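Aldehyde dehydrogenase family protein (Pseudomonas syringae pv. tomato, PDB 5IUV) oxidises indole-3-acetaldehyde to the auxin indole-3-acetic acid with NAD+ as coenzyme, a route to auxin that contributes to the virulence of this plant pathogen. Local coordinates at residues A[4-7]-A[8-12]; A[65-68]-A[69-73]; A[167-170]-A[171-174]; A[394-397]-A[398-402]. All blocks are in the same frame, centred on the assembly; numbering follows the deposited sequence.

Each of the four contacts joins adjoining segments, so none closes a long loop; they follow one another in series, and none nests in or crosses another. Contact 1 starts helix 6-15 at the N terminus, on the surface. Contact 2 finishes helix 56-72, which packs on strands 149-164 and 187-191 of the coenzyme-binding sheet. Contact 3 lies near the centre of the chain, where the loop after strand 149-164 turns into helix 170-183. Contact 4 spans the short helix between strands 382-389 and 406-412 of the second sheet. Contacts 2 and 4 sit on opposite sides of the chain's centre. Contacts 3 and 4 approach to about 8 Å between nearest atoms, and NAD touches both.

Contact 1 of 4, residues A[4-7]-A[8-12]; sequences LTRA and DWEQR
Glu10 OE1 takes a 2.7 Å hydrogen bond from a water that lies at the edge of the Arg6 guanidinium, in its plane, and accepts from Arg6 NE. The two side chains run alongside each other and point the same way, yet solvent joins them rather than a salt bridge: Arg6 NE and Glu10 OE2 stay 4.4 Å apart, and the guanidinium pairs instead with Asp336 through NH1.

A capping box starts the helix. Thr5 is the N-cap, and its OG1 accepts from Asp8 N at 3.1 Å; chi1 of 70° tucks the hydroxyl oxygen between the backbone N and the carbonyl carbon, facing the first turn. In return Asp8 OD2 accepts from Thr5 N at 3.0 Å, in a nearly straight bond (172°) that meets the carboxylate on its anti side and somewhat out of its plane. The negative charge so placed would probably interact favourably with the positive end of the helix dipole.

Leu4 folds back over the turn. Its CD2 methyl sits over the face of the Trp9 six-membered ring, 3.6 Å from the centroid, as a CH-pi contact, while the same methyl covers one face of the Arg12 guanidinium at 3.3 Å from NE. A second water, in the indole plane, accepts from Trp9 NE1 at 2.8 Å and donates to Leu4 O.

Arg12 forms a salt bridge with Glu99. Trp9 is buried against Leu103 of helix 98-109, Ile113 and Leu117 of helix 113-134, and Pro337, fastening the first turn of helix 6-15 to both neighbouring helices.

Contact 2 of 4, residues A[65-68]-A[69-73]; sequences SARS and AFDSG
Arg67 curls over Asp71, one turn further along helix 56-72, without forming a direct salt bridge. The nearest charged atoms, Arg67 NH1 and Asp71 OD1, are 4.6 Å apart, and one water spans them, donating to Asp71 OD1 at 2.6 Å and accepting only weakly from Arg67 NH1. It is the aliphatic part that touches, with Arg67 CD 3.6 Å from Asp71 OD2. CG lies anti to the backbone N (chi1 171°), and bends at chi2 and chi3 then swing the guanidinium back alongside Phe70. The other guanidinium nitrogens are satisfied by salt bridges, NE to Asp236 and NH2 to Asp238.

Helix 56-72 lies on the parallel strands of the Rossmann-like coenzyme-binding domain. Ala66 and Arg67 touch Val160 of strand 149-164, and Phe70 packs on Pro157 and Ser187 of its own chain and on Arg449 of the second subunit. Ala66 O serves two donors, Phe70 N at 2.9 Å along the helix and the hydroxyl of Ser187 on the neighbouring strand. Ser65 OG likewise has two partners, Gln25 OE1 and Asn218 ND2.

Towards its C-terminal end the helix tightens. Ser72 N still reaches back to Ser68 O at 3.0 Å and adds a weak bond to Ala69 O. Ser72 OG donates a hydrogen bond to Ala69 O at 2.7 Å and is also bonded to Ala74 N. Gly73 leaves helical geometry with positive phi (77°); its N bonds to Phe70 O at 3.2 Å, an oxygen that also receives Ser76 OG.

Contact 3 of 4, residues A[167-170]-A[171-174]; sequences WNFP and LMMA. With NAD (nicotinamide-adenine-dinucleotide), chain C.
With Phe169 CG beside its backbone N (chi1 -64°) and Met172 CG anti to its own (chi1 -166°), the two side chains run alongside each other in the same direction. This is a Met-aromatic contact at the start of helix 170-183, beside the NAD pocket. Met172 CE approaches Phe169 CD1 obliquely at 3.9 Å, and the sulfur stands 5.4 Å from the ring centroid.

Phe169 occupies the N-cap position; its carbonyl accepts from Met173 N at 2.8 Å, and Pro170 O accepts from Ala174 N. Met173 then turns through bends at chi2 and chi3, its CG packing on Phe169 CB while its sulfur reaches towards the nicotinamide.

The preceding residues hold the coenzyme. At the edge of its indole, Trp167 NE1 makes a weak 3.0 Å bond to NAD O1N on a phosphate. Asn168, which also binds indole-3-acetate, donates through ND2 to Glu300 O, placing its amide against the nicotinamide; this is consistent with the oxyanion-hole asparagine of related aldehyde dehydrogenases. Its OD1, without a hydrogen-bond partner in the model, lies 3.2 Å from NAD C5N.

Contact 4 of 4, residues A[394-397]-A[398-402]; sequences AMRI and AQEEI. With NAD (nicotinamide-adenine-dinucleotide), chain C.
Ala398, Ile397 and Arg396 bury the most surface in this one-turn helix, 396-399. Ala398 folds over the carbonyl of Met395, the N-cap residue: its N bonds to Met395 O at 2.9 Å from well above the carbonyl plane, and its CB leans on the same oxygen. Gln399 N meets that oxygen at 3.0 Å, nearly along the C=O axis, so two amides grip one acceptor.

Arg396 and Glu400 lie side by side, with Glu400 OE2 3.8 Å from Arg396 CG and no charged atoms in contact. Glu400 is held by Tyr356 OH and Arg396 by a salt bridge to Asp363. Arg396 O accepts from Glu400 N at 2.8 Å.

Ile397 CB packs on Ile402 CD1 at 4.1 Å across the turn, while Lys271 NZ bonds to both Ile397 O and Glu400 O, pinning the helix end. Glu401 extends away from the turn, its CG anti to the backbone N (chi1 -176°), and receives two ribose hydroxyls: NAD O3D at OE1 and NAD O2D at OE2, the latter at 2.8 Å. This two-pronged grip on the nicotinamide ribose is a hallmark of the aldehyde dehydrogenase coenzyme site, supplied here from the loop after the helix of a beta-alpha-beta unit.

Contact 1 of 4, residues A[4-7]-A[8-12]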
loop_
_atom_site.group_PDB
_atom_site.type_symbol
_atom_site.label_atom_id
_atom_site.label_comp_id
_atom_site.label_asym_id
_atom_site.label_seq_id
_atom_site.Cartn_x
_atom_site.Cartn_y
_atom_site.Cartn_z
ATOM N N LEU A 4 -8.547 32.199 30.774
ATOM C CA LEU A 4 -9.596 32.307 31.781
ATOM C C LEU A 4 -9.089 31.920 33.168
ATOM O O LEU A 4 -8.310 30.974 33.313
ATOM C CB LEU A 4 -10.791 31.431 31.406
ATOM C CG LEU A 4 -11.739 31.889 30.296
ATOM C CD1 LEU A 4 -11.079 31.892 28.933
ATOM C CD2 LEU A 4 -12.942 30.985 30.272
ATOM N N THR A 5 -9.541 32.653 34.182
ATOM C CA THR A 5 -9.199 32.353 35.569
ATOM C C THR A 5 -10.151 31.327 36.178
ATOM O O THR A 5 -11.157 30.964 35.567
ATOM C CB THR A 5 -9.234 33.612 36.434
ATOM O OG1 THR A 5 -10.593 34.047 36.579
ATOM C CG2 THR A 5 -8.418 34.720 35.785
ATOM N N ARG A 6 -9.829 30.870 37.389
ATOM C CA ARG A 6 -10.724 29.993 38.146
ATOM C C ARG A 6 -12.107 30.628 38.335
ATOM O O ARG A 6 -13.131 29.953 38.196
ATOM C CB ARG A 6 -10.120 29.662 39.513
ATOM C CG ARG A 6 -11.032 28.845 40.418
ATOM C CD ARG A 6 -10.456 28.713 41.824
ATOM N NE ARG A 6 -10.220 30.011 42.456
ATOM C CZ ARG A 6 -9.016 30.549 42.645
ATOM N NH1 ARG A 6 -7.921 29.903 42.255
ATOM N NH2 ARG A 6 -8.901 31.736 43.229
ATOM N N ALA A 7 -12.128 31.920 38.659
ATOM C CA ALA A 7 -13.381 32.640 38.869
ATOM C C ALA A 7 -14.190 32.706 37.577
ATOM O O ALA A 7 -15.419 32.572 37.599
ATOM C CB ALA A 7 -13.110 34.039 39.397
ATOM N N ASP A 8 -13.497 32.917 36.458
ATOM C CA ASP A 8 -14.133 32.885 35.142
ATOM C C ASP A 8 -14.825 31.550 34.889
ATOM O O ASP A 8 -15.981 31.510 34.456
ATOM C CB ASP A 8 -13.116 33.142 34.027
ATOM C CG ASP A 8 -12.615 34.571 34.006
ATOM O OD1 ASP A 8 -13.356 35.472 34.452
ATOM O OD2 ASP A 8 -11.478 34.786 33.536
ATOM N N TRP A 9 -14.117 30.457 35.156
ATOM C CA TRP A 9 -14.676 29.135 34.899
ATOM C C TRP A 9 -15.839 28.837 35.834
ATOM O O TRP A 9 -16.812 28.190 35.441
ATOM C CB TRP A 9 -13.598 28.055 35.031
ATOM C CG TRP A 9 -12.633 28.014 33.883
ATOM C CD1 TRP A 9 -11.292 28.245 33.935
ATOM C CD2 TRP A 9 -12.935 27.710 32.513
ATOM N NE1 TRP A 9 -10.737 28.110 32.682
ATOM C CE2 TRP A 9 -11.727 27.780 31.793
ATOM C CE3 TRP A 9 -14.113 27.388 31.827
ATOM C CZ2 TRP A 9 -11.659 27.536 30.420
ATOM C CZ3 TRP A 9 -14.042 27.144 30.462
ATOM C CH2 TRP A 9 -12.825 27.219 29.775
ATOM N N GLU A 10 -15.746 29.313 37.073
ATOM C CA GLU A 10 -16.820 29.110 38.039
ATOM C C GLU A 10 -18.090 29.844 37.612
ATOM O O GLU A 10 -19.194 29.318 37.744
ATOM C CB GLU A 10 -16.380 29.558 39.435
ATOM C CG GLU A 10 -15.401 28.592 40.107
ATOM C CD GLU A 10 -14.801 29.158 41.384
ATOM O OE1 GLU A 10 -14.854 30.392 41.575
ATOM O OE2 GLU A 10 -14.273 28.370 42.196
ATOM N N GLN A 11 -17.927 31.056 37.093
ATOM C CA GLN A 11 -19.052 31.816 36.563
ATOM C C GLN A 11 -19.662 31.110 35.351
ATOM O O GLN A 11 -20.876 30.959 35.255
ATOM C CB GLN A 11 -18.605 33.229 36.191
ATOM C CG GLN A 11 -19.714 34.096 35.624
ATOM C CD GLN A 11 -19.201 35.441 35.170
ATOM O OE1 GLN A 11 -18.009 35.597 34.906
ATOM N NE2 GLN A 11 -20.093 36.424 35.084
ATOM N N ARG A 12 -18.815 30.665 34.431
ATOM C CA ARG A 12 -19.299 29.962 33.251
ATOM C C ARG A 12 -20.042 28.687 33.614
ATOM O O ARG A 12 -21.077 28.384 33.020
ATOM C CB ARG A 12 -18.144 29.648 32.306
ATOM C CG ARG A 12 -17.716 30.857 31.504
ATOM C CD ARG A 12 -16.396 30.634 30.805
ATOM N NE ARG A 12 -16.084 31.750 29.919
ATOM C CZ ARG A 12 -16.196 31.705 28.595
ATOM N NH1 ARG A 12 -16.606 30.591 27.999
ATOM N NH2 ARG A 12 -15.889 32.769 27.867
HETATM O O HOH W 1 -8.178 28.630 31.563
HETATM O O HOH W 2 -12.794 31.558 42.828
#

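Contact 2 of 4, residues A[65-68]-A[69-73]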
loop_
_atom_site.group_PDB
_atom_site.type_symbol
_atom_site.label_atom_id
_atom_site.label_comp_id
_atom_site.label_asym_id
_atom_site.label_seq_id
_atom_site.Cartn_x
_atom_site.Cartn_y
_atom_site.Cartn_z
ATOM N N SER A 65 -33.833 4.624 12.451
ATOM C CA SER A 65 -33.404 5.914 11.925
ATOM C C SER A 65 -32.045 5.810 11.234
ATOM O O SER A 65 -31.864 6.304 10.119
ATOM C CB SER A 65 -33.358 6.944 13.057
ATOM O OG SER A 65 -32.706 8.140 12.671
ATOM N N ALA A 66 -31.089 5.174 11.906
ATOM C CA ALA A 66 -29.767 4.944 11.330
ATOM C C ALA A 66 -29.849 4.203 9.992
ATOM O O ALA A 66 -29.174 4.569 9.027
ATOM C CB ALA A 66 -28.901 4.161 12.299
ATOM N N ARG A 67 -30.674 3.162 9.957
ATOM C CA ARG A 67 -30.792 2.281 8.793
ATOM C C ARG A 67 -31.423 3.016 7.621
ATOM O O ARG A 67 -30.957 2.922 6.484
ATOM C CB ARG A 67 -31.619 1.034 9.141
ATOM C CG ARG A 67 -31.980 0.149 7.948
ATOM C CD ARG A 67 -30.740 -0.510 7.345
ATOM N NE ARG A 67 -30.034 -1.341 8.317
ATOM C CZ ARG A 67 -28.769 -1.730 8.190
ATOM N NH1 ARG A 67 -28.063 -1.360 7.127
ATOM N NH2 ARG A 67 -28.207 -2.478 9.131
ATOM N N SER A 68 -32.488 3.752 7.903
ATOM C CA SER A 68 -33.166 4.512 6.865
ATOM C C SER A 68 -32.230 5.562 6.268
ATOM O O SER A 68 -32.188 5.751 5.050
ATOM C CB SER A 68 -34.427 5.167 7.424
ATOM O OG SER A 68 -35.061 5.945 6.430
ATOM N N ALA A 69 -31.470 6.234 7.128
ATOM C CA ALA A 69 -30.513 7.230 6.665
ATOM C C ALA A 69 -29.408 6.593 5.818
ATOM O O ALA A 69 -29.040 7.134 4.777
ATOM C CB ALA A 69 -29.912 7.985 7.838
ATOM N N PHE A 70 -28.880 5.453 6.260
ATOM C CA PHE A 70 -27.857 4.761 5.487
ATOM C C PHE A 70 -28.402 4.389 4.108
ATOM O O PHE A 70 -27.756 4.632 3.094
ATOM C CB PHE A 70 -27.367 3.505 6.214
ATOM C CG PHE A 70 -26.335 2.730 5.446
ATOM C CD1 PHE A 70 -25.025 3.175 5.389
ATOM C CD2 PHE A 70 -26.674 1.561 4.784
ATOM C CE1 PHE A 70 -24.064 2.468 4.683
ATOM C CE2 PHE A 70 -25.717 0.852 4.072
ATOM C CZ PHE A 70 -24.418 1.303 4.025
ATOM N N ASP A 71 -29.603 3.823 4.073
ATOM C CA ASP A 71 -30.181 3.371 2.808
ATOM C C ASP A 71 -30.504 4.532 1.854
ATOM O O ASP A 71 -30.457 4.365 0.636
ATOM C CB ASP A 71 -31.440 2.528 3.068
ATOM C CG ASP A 71 -31.117 1.128 3.597
ATOM O OD1 ASP A 71 -29.952 0.699 3.497
ATOM O OD2 ASP A 71 -32.034 0.450 4.109
ATOM N N SER A 72 -30.820 5.701 2.402
ATOM C CA SER A 72 -31.104 6.887 1.585
ATOM C C SER A 72 -29.888 7.346 0.776
ATOM O O SER A 72 -30.023 8.003 -0.258
ATOM C CB SER A 72 -31.577 8.046 2.463
ATOM O OG SER A 72 -30.474 8.716 3.058
ATOM N N GLY A 73 -28.697 7.028 1.272
ATOM C CA GLY A 73 -27.467 7.427 0.607
ATOM C C GLY A 73 -27.095 8.888 0.796
ATOM O O GLY A 73 -26.125 9.359 0.199
HETATM O O HOH W 3 -29.134 -1.535 4.518
#

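Contact 3 of 4, residues A[167-170]-A[171-174]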
loop_
_atom_site.group_PDB
_atom_site.type_symbol
_atom_site.label_atom_id
_atom_site.label_comp_id
_atom_site.label_asym_id
_atom_site.label_seq_id
_atom_site.Cartn_x
_atom_site.Cartn_y
_atom_site.Cartn_z
ATOM N N TRP A 167 -16.087 6.729 30.236
ATOM C CA TRP A 167 -16.191 8.054 30.841
ATOM C C TRP A 167 -14.858 8.775 31.050
ATOM O O TRP A 167 -14.853 9.937 31.447
ATOM C CB TRP A 167 -16.919 7.947 32.187
ATOM C CG TRP A 167 -16.320 6.907 33.098
ATOM C CD1 TRP A 167 -16.773 5.635 33.300
ATOM C CD2 TRP A 167 -15.145 7.047 33.909
ATOM N NE1 TRP A 167 -15.963 4.980 34.197
ATOM C CE2 TRP A 167 -14.953 5.821 34.581
ATOM C CE3 TRP A 167 -14.239 8.087 34.132
ATOM C CZ2 TRP A 167 -13.895 5.608 35.458
ATOM C CZ3 TRP A 167 -13.182 7.872 35.000
ATOM C CH2 TRP A 167 -13.024 6.644 35.659
ATOM N N ASN A 168 -13.725 8.115 30.795
ATOM C CA ASN A 168 -12.451 8.720 31.191
ATOM C C ASN A 168 -11.948 9.760 30.187
ATOM O O ASN A 168 -11.295 10.730 30.576
ATOM C CB ASN A 168 -11.384 7.650 31.429
ATOM C CG ASN A 168 -11.008 6.899 30.169
ATOM O OD1 ASN A 168 -11.859 6.596 29.330
ATOM N ND2 ASN A 168 -9.723 6.591 30.030
ATOM N N PHE A 169 -12.251 9.553 28.909
ATOM C CA PHE A 169 -12.066 10.578 27.880
ATOM C C PHE A 169 -13.323 10.632 27.014
ATOM O O PHE A 169 -13.292 10.188 25.866
ATOM C CB PHE A 169 -10.851 10.290 26.990
ATOM C CG PHE A 169 -9.532 10.315 27.704
ATOM C CD1 PHE A 169 -8.824 11.497 27.842
ATOM C CD2 PHE A 169 -8.970 9.145 28.191
ATOM C CE1 PHE A 169 -7.596 11.518 28.489
ATOM C CE2 PHE A 169 -7.741 9.158 28.830
ATOM C CZ PHE A 169 -7.053 10.345 28.977
ATOM N N PRO A 170 -14.426 11.179 27.554
ATOM C CA PRO A 170 -15.749 11.038 26.924
ATOM C C PRO A 170 -15.798 11.524 25.479
ATOM O O PRO A 170 -16.177 10.765 24.583
ATOM C CB PRO A 170 -16.660 11.906 27.809
ATOM C CG PRO A 170 -15.961 11.981 29.118
ATOM C CD PRO A 170 -14.488 11.962 28.802
ATOM N N LEU A 171 -15.414 12.774 25.247
ATOM C CA LEU A 171 -15.481 13.308 23.888
ATOM C C LEU A 171 -14.405 12.704 22.990
ATOM O O LEU A 171 -14.679 12.340 21.843
ATOM C CB LEU A 171 -15.364 14.835 23.894
ATOM C CG LEU A 171 -15.412 15.474 22.498
ATOM C CD1 LEU A 171 -16.710 15.118 21.792
ATOM C CD2 LEU A 171 -15.261 16.980 22.581
ATOM N N MET A 172 -13.182 12.595 23.498
ATOM C CA MET A 172 -12.094 12.111 22.663
ATOM C C MET A 172 -12.320 10.670 22.206
ATOM O O MET A 172 -12.122 10.368 21.034
ATOM C CB MET A 172 -10.749 12.216 23.377
ATOM C CG MET A 172 -9.583 12.035 22.416
ATOM S SD MET A 172 -7.952 11.994 23.183
ATOM C CE MET A 172 -8.098 13.278 24.408
ATOM N N MET A 173 -12.729 9.791 23.122
ATOM C CA MET A 173 -13.022 8.396 22.763
ATOM C C MET A 173 -14.189 8.297 21.796
ATOM O O MET A 173 -14.178 7.458 20.894
ATOM C CB MET A 173 -13.329 7.543 24.002
ATOM C CG MET A 173 -12.146 7.267 24.917
ATOM S SD MET A 173 -10.784 6.404 24.109
ATOM C CE MET A 173 -9.627 7.756 23.878
ATOM N N ALA A 174 -15.210 9.129 21.992
ATOM C CA ALA A 174 -16.319 9.169 21.046
ATOM C C ALA A 174 -15.791 9.524 19.656
ATOM O O ALA A 174 -16.163 8.896 18.669
ATOM C CB ALA A 174 -17.395 10.171 21.490
HETATM P PA NAD C . -17.388 -0.311 31.386
HETATM O O1A NAD C . -16.927 -1.592 30.803
HETATM O O2A NAD C . -18.067 -0.452 32.734
HETATM O O5B NAD C . -18.365 0.422 30.388
HETATM C C5B NAD C . -17.977 1.068 29.157
HETATM C C4B NAD C . -19.246 1.413 28.419
HETATM O O4B NAD C . -20.021 0.210 28.230
HETATM C C3B NAD C . -20.192 2.425 29.072
HETATM O O3B NAD C . -20.808 3.251 28.090
HETATM C C2B NAD C . -21.229 1.530 29.755
HETATM O O2B NAD C . -22.475 2.193 29.948
HETATM C C1B NAD C . -21.323 0.388 28.747
HETATM N N9A NAD C . -21.800 -0.896 29.251
HETATM C C8A NAD C . -21.744 -1.369 30.536
HETATM N N7A NAD C . -22.341 -2.523 30.711
HETATM C C5A NAD C . -22.804 -2.848 29.440
HETATM C C6A NAD C . -23.479 -3.980 28.938
HETATM N N6A NAD C . -23.888 -5.003 29.695
HETATM N N1A NAD C . -23.744 -4.012 27.609
HETATM C C2A NAD C . -23.376 -2.973 26.853
HETATM N N3A NAD C . -22.749 -1.849 27.216
HETATM C C4A NAD C . -22.478 -1.853 28.534
HETATM O O3 NAD C . -16.129 0.669 31.558
HETATM P PN NAD C . -15.938 2.140 32.172
HETATM O O1N NAD C . -15.957 1.986 33.646
HETATM O O2N NAD C . -16.909 3.058 31.532
HETATM O O5D NAD C . -14.494 2.559 31.632
HETATM C C5D NAD C . -13.275 2.127 32.275
HETATM C C4D NAD C . -12.667 1.029 31.437
HETATM O O4D NAD C . -12.395 1.533 30.109
HETATM C C3D NAD C . -11.328 0.501 31.937
HETATM O O3D NAD C . -11.325 -0.922 31.905
HETATM C C2D NAD C . -10.347 1.110 30.929
HETATM O O2D NAD C . -9.139 0.387 30.711
HETATM C C1D NAD C . -11.172 1.099 29.623
HETATM N N1N NAD C . -10.615 2.110 28.627
HETATM C C2N NAD C . -10.011 1.550 27.476
HETATM C C3N NAD C . -9.527 2.385 26.480
HETATM C C7N NAD C . -8.807 1.861 25.263
HETATM O O7N NAD C . -8.463 0.661 25.215
HETATM N N7N NAD C . -8.468 2.724 24.337
HETATM C C4N NAD C . -9.631 3.767 26.654
HETATM C C5N NAD C . -10.199 4.294 27.809
HETATM C C6N NAD C . -10.692 3.444 28.786
#

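Contact 4 of 4, residues A[394-397]-A[398-402]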
loop_
_atom_site.group_PDB
_atom_site.type_symbol
_atom_site.label_atom_id
_atom_site.label_comp_id
_atom_site.label_asym_id
_atom_site.label_seq_id
_atom_site.Cartn_x
_atom_site.Cartn_y
_atom_site.Cartn_z
ATOM N N ALA A 394 2.918 -10.980 41.086
ATOM C CA ALA A 394 1.777 -11.845 41.378
ATOM C C ALA A 394 0.793 -11.174 42.335
ATOM O O ALA A 394 -0.297 -11.693 42.569
ATOM C CB ALA A 394 2.244 -13.180 41.950
ATOM N N MET A 395 1.178 -10.026 42.887
ATOM C CA MET A 395 0.305 -9.279 43.791
ATOM C C MET A 395 -0.896 -8.714 43.033
ATOM O O MET A 395 -0.799 -8.420 41.843
ATOM C CB MET A 395 1.073 -8.146 44.471
ATOM C CG MET A 395 2.131 -8.596 45.477
ATOM S SD MET A 395 3.025 -7.167 46.124
ATOM C CE MET A 395 4.155 -7.938 47.284
ATOM N N ARG A 396 -2.019 -8.561 43.725
ATOM C CA ARG A 396 -3.236 -8.059 43.092
ATOM C C ARG A 396 -3.028 -6.689 42.446
ATOM O O ARG A 396 -3.540 -6.431 41.358
ATOM C CB ARG A 396 -4.383 -7.996 44.105
ATOM C CG ARG A 396 -4.859 -9.363 44.568
ATOM C CD ARG A 396 -6.220 -9.285 45.249
ATOM N NE ARG A 396 -6.168 -8.517 46.490
ATOM C CZ ARG A 396 -5.819 -9.024 47.669
ATOM N NH1 ARG A 396 -5.481 -10.303 47.769
ATOM N NH2 ARG A 396 -5.803 -8.255 48.751
ATOM N N ILE A 397 -2.260 -5.818 43.095
ATOM C CA ILE A 397 -2.066 -4.481 42.550
ATOM C C ILE A 397 -1.144 -4.505 41.333
ATOM O O ILE A 397 -1.043 -3.515 40.610
ATOM C CB ILE A 397 -1.509 -3.497 43.596
ATOM C CG1 ILE A 397 -0.188 -3.999 44.169
ATOM C CG2 ILE A 397 -2.533 -3.260 44.701
ATOM C CD1 ILE A 397 0.612 -2.924 44.874
ATOM N N ALA A 398 -0.480 -5.636 41.107
ATOM C CA ALA A 398 0.352 -5.804 39.917
ATOM C C ALA A 398 -0.439 -6.450 38.782
ATOM O O ALA A 398 -0.210 -6.151 37.611
ATOM C CB ALA A 398 1.590 -6.637 40.240
ATOM N N GLN A 399 -1.372 -7.331 39.132
ATOM C CA GLN A 399 -2.143 -8.067 38.126
ATOM C C GLN A 399 -3.406 -7.339 37.670
ATOM O O GLN A 399 -3.748 -7.361 36.488
ATOM C CB GLN A 399 -2.517 -9.450 38.664
ATOM C CG GLN A 399 -1.366 -10.444 38.645
ATOM C CD GLN A 399 -0.910 -10.759 37.234
ATOM O OE1 GLN A 399 -1.727 -11.047 36.356
ATOM N NE2 GLN A 399 0.400 -10.688 36.999
ATOM N N GLU A 400 -4.096 -6.689 38.601
ATOM C CA GLU A 400 -5.399 -6.110 38.290
ATOM C C GLU A 400 -5.356 -4.617 37.967
ATOM O O GLU A 400 -4.593 -3.855 38.574
ATOM C CB GLU A 400 -6.361 -6.368 39.452
ATOM C CG GLU A 400 -6.498 -7.846 39.764
ATOM C CD GLU A 400 -7.342 -8.117 40.989
ATOM O OE1 GLU A 400 -8.154 -7.245 41.368
ATOM O OE2 GLU A 400 -7.189 -9.209 41.570
ATOM N N GLU A 401 -6.173 -4.207 36.998
ATOM C CA GLU A 401 -6.273 -2.798 36.636
ATOM C C GLU A 401 -6.980 -2.023 37.738
ATOM O O GLU A 401 -8.097 -2.369 38.130
ATOM C CB GLU A 401 -7.025 -2.616 35.316
ATOM C CG GLU A 401 -7.075 -1.165 34.855
ATOM C CD GLU A 401 -7.755 -0.992 33.506
ATOM O OE1 GLU A 401 -8.791 -1.649 33.269
ATOM O OE2 GLU A 401 -7.250 -0.199 32.684
ATOM N N ILE A 402 -6.338 -0.968 38.231
ATOM C CA ILE A 402 -6.890 -0.201 39.342
ATOM C C ILE A 402 -7.673 1.015 38.849
ATOM O O ILE A 402 -8.714 1.366 39.411
ATOM C CB ILE A 402 -5.773 0.246 40.301
ATOM C CG1 ILE A 402 -5.050 -0.984 40.862
ATOM C CG2 ILE A 402 -6.340 1.105 41.430
ATOM C CD1 ILE A 402 -3.710 -0.675 41.522
HETATM P PA NAD C . -17.388 -0.311 31.386
HETATM O O1A NAD C . -16.927 -1.592 30.803
HETATM O O2A NAD C . -18.067 -0.452 32.734
HETATM O O5B NAD C . -18.365 0.422 30.388
HETATM C C5B NAD C . -17.977 1.068 29.157
HETATM C C4B NAD C . -19.246 1.413 28.419
HETATM O O4B NAD C . -20.021 0.210 28.230
HETATM C C3B NAD C . -20.192 2.425 29.072
HETATM O O3B NAD C . -20.808 3.251 28.090
HETATM C C2B NAD C . -21.229 1.530 29.755
HETATM O O2B NAD C . -22.475 2.193 29.948
HETATM C C1B NAD C . -21.323 0.388 28.747
HETATM N N9A NAD C . -21.800 -0.896 29.251
HETATM C C8A NAD C . -21.744 -1.369 30.536
HETATM N N7A NAD C . -22.341 -2.523 30.711
HETATM C C5A NAD C . -22.804 -2.848 29.440
HETATM C C6A NAD C . -23.479 -3.980 28.938
HETATM N N6A NAD C . -23.888 -5.003 29.695
HETATM N N1A NAD C . -23.744 -4.012 27.609
HETATM C C2A NAD C . -23.376 -2.973 26.853
HETATM N N3A NAD C . -22.749 -1.849 27.216
HETATM C C4A NAD C . -22.478 -1.853 28.534
HETATM O O3 NAD C . -16.129 0.669 31.558
HETATM P PN NAD C . -15.938 2.140 32.172
HETATM O O1N NAD C . -15.957 1.986 33.646
HETATM O O2N NAD C . -16.909 3.058 31.532
HETATM O O5D NAD C . -14.494 2.559 31.632
HETATM C C5D NAD C . -13.275 2.127 32.275
HETATM C C4D NAD C . -12.667 1.029 31.437
HETATM O O4D NAD C . -12.395 1.533 30.109
HETATM C C3D NAD C . -11.328 0.501 31.937
HETATM O O3D NAD C . -11.325 -0.922 31.905
HETATM C C2D NAD C . -10.347 1.110 30.929
HETATM O O2D NAD C . -9.139 0.387 30.711
HETATM C C1D NAD C . -11.172 1.099 29.623
HETATM N N1N NAD C . -10.615 2.110 28.627
HETATM C C2N NAD C . -10.011 1.550 27.476
HETATM C C3N NAD C . -9.527 2.385 26.480
HETATM C C7N NAD C . -8.807 1.861 25.263
HETATM O O7N NAD C . -8.463 0.661 25.215
HETATM N N7N NAD C . -8.468 2.724 24.337
HETATM C C4N NAD C . -9.631 3.767 26.654
HETATM C C5N NAD C . -10.199 4.294 27.809
HETATM C C6N NAD C . -10.692 3.444 28.786
#